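PDB 5JM6: aminopeptidase-like protein from Chaetomium thermophilum, which probably works as a zinc-dependent aminopeptidase of the M18 family, assembled as a dodecamer and linked to selective autophagy through the Cvt pathway. Local coordinates for residues I127-G132 against I356-I361. Numbering follows the deposited sequence.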
# COMPACT_ATOMS: atom_id res chain seq x y z
N ILE A 127 54.71 -15.75 -23.10
CA ILE A 127 54.71 -14.42 -22.52
C ILE A 127 54.15 -14.48 -21.11
O ILE A 127 53.11 -15.10 -20.87
CB ILE A 127 53.88 -13.44 -23.37
CG1 ILE A 127 54.28 -13.56 -24.84
CG2 ILE A 127 54.06 -12.01 -22.87
CD1 ILE A 127 53.17 -13.24 -25.79
N ALA A 128 54.84 -13.85 -20.17
CA ALA A 128 54.29 -13.67 -18.83
C ALA A 128 53.76 -12.24 -18.75
O ALA A 128 54.54 -11.29 -18.72
CB ALA A 128 55.35 -13.93 -17.77
N MET A 129 52.44 -12.10 -18.71
CA MET A 129 51.83 -10.79 -18.85
C MET A 129 50.87 -10.43 -17.72
O MET A 129 50.16 -11.28 -17.19
CB MET A 129 51.11 -10.68 -20.20
CG MET A 129 50.23 -11.88 -20.55
SD MET A 129 49.43 -11.68 -22.16
CE MET A 129 50.01 -13.14 -23.03
N ILE A 130 50.87 -9.15 -17.36
CA ILE A 130 49.95 -8.59 -16.38
C ILE A 130 49.14 -7.48 -17.01
O ILE A 130 49.68 -6.61 -17.69
CB ILE A 130 50.70 -8.03 -15.15
CG1 ILE A 130 51.66 -9.07 -14.57
CG2 ILE A 130 49.70 -7.56 -14.09
CD1 ILE A 130 52.59 -8.52 -13.51
N ALA A 131 47.83 -7.50 -16.79
CA ALA A 131 46.94 -6.47 -17.30
C ALA A 131 46.20 -5.78 -16.16
O ALA A 131 45.82 -6.41 -15.19
CB ALA A 131 45.96 -7.05 -18.30
N GLY A 132 46.02 -4.47 -16.30
CA GLY A 132 45.28 -3.69 -15.32
C GLY A 132 44.71 -2.45 -15.98
O GLY A 132 44.98 -2.20 -17.15
N ILE A 356 47.27 -7.09 -30.97
CA ILE A 356 47.98 -6.66 -32.18
C ILE A 356 49.44 -6.31 -31.85
O ILE A 356 50.33 -6.53 -32.67
CB ILE A 356 47.28 -5.47 -32.88
CG1 ILE A 356 47.88 -5.25 -34.28
CG2 ILE A 356 47.36 -4.20 -32.06
CD1 ILE A 356 47.04 -4.38 -35.18
N THR A 357 49.67 -5.78 -30.65
CA THR A 357 51.03 -5.47 -30.21
C THR A 357 51.85 -6.74 -30.09
O THR A 357 53.00 -6.79 -30.53
CB THR A 357 51.03 -4.72 -28.87
OG1 THR A 357 50.48 -3.41 -29.06
CG2 THR A 357 52.44 -4.60 -28.32
N ILE A 358 51.26 -7.77 -29.49
CA ILE A 358 51.94 -9.05 -29.33
C ILE A 358 52.26 -9.67 -30.69
O ILE A 358 53.36 -10.16 -30.91
CB ILE A 358 51.10 -10.03 -28.48
CG1 ILE A 358 51.04 -9.51 -27.04
CG2 ILE A 358 51.67 -11.44 -28.54
CD1 ILE A 358 50.89 -10.58 -26.00
N GLU A 359 51.30 -9.62 -31.61
CA GLU A 359 51.51 -10.16 -32.95
C GLU A 359 52.66 -9.43 -33.65
O GLU A 359 53.51 -10.06 -34.28
CB GLU A 359 50.23 -10.08 -33.78
CG GLU A 359 49.09 -10.92 -33.22
CD GLU A 359 47.86 -10.92 -34.10
OE1 GLU A 359 47.96 -10.52 -35.28
OE2 GLU A 359 46.78 -11.31 -33.62
N ARG A 360 52.68 -8.11 -33.52
CA ARG A 360 53.75 -7.31 -34.09
C ARG A 360 55.13 -7.70 -33.56
O ARG A 360 56.08 -7.82 -34.33
CB ARG A 360 53.52 -5.83 -33.80
CG ARG A 360 52.56 -5.13 -34.71
CD ARG A 360 53.19 -3.81 -35.06
NE ARG A 360 52.26 -2.69 -35.06
CZ ARG A 360 52.60 -1.46 -35.43
NH1 ARG A 360 53.84 -1.22 -35.84
NH2 ARG A 360 51.71 -0.48 -35.40
N ILE A 361 55.22 -7.88 -32.25
CA ILE A 361 56.47 -8.29 -31.62
C ILE A 361 56.92 -9.63 -32.19
O ILE A 361 58.08 -9.79 -32.59
CB ILE A 361 56.34 -8.41 -30.09
CG1 ILE A 361 55.90 -7.08 -29.48
CG2 ILE A 361 57.66 -8.86 -29.48
CD1 ILE A 361 55.44 -7.20 -28.05
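Ile127 and Ile358 meet with no flat group between them, since neither they nor Met129 carries a ring, amide or guanidinium. The guanidinium of Arg360, on the far side of the helix, stays outside the contact and forms a cation-pi pair with Trp93. The contact is instead a meeting of methyls. Ile127 on the strand and Ile358 on the helix meet end to end, CD1 of Ile127 lying 3.5 Å from CD1 of Ile358 and 3.6 Å from its CG2, so that one methyl touches both branches of the other isoleucine. Met129 comes across Ile358 at about a right angle, its CE 4.0 Å from the CD1 of Ile358. Its CG sits over the backbone, flanked by N and C (chi1 46°), and the bend at chi3 (122°) swings CE toward the Ile127 side, where it lies beside the isoleucine pair. Beta-branched Ile127 fits a strand; Ile358 is tolerated in the helix, its CG1 pointing opposite to C (chi1 -68°), a usual helix rotamer; unbranched methionine supplies a long, flexible arm.

The CA atoms of Ile127 and Ile358 are 9.1 Å apart, a span bridged by side chains alone. Ile127 and Met129 face helix 353-368, whereas Ala128 and Ile130 pack on helix 495-514: the contact joins helix 353-368 to one face of the central mixed sheet in the alpha/beta/alpha sandwich of the zinc exopeptidase fold. Further along, the same strand delivers the zinc ligand His133, well away from this contact. With no hydrogen bond across it and all three residues buried, the contact is held by dispersion and the exclusion of water.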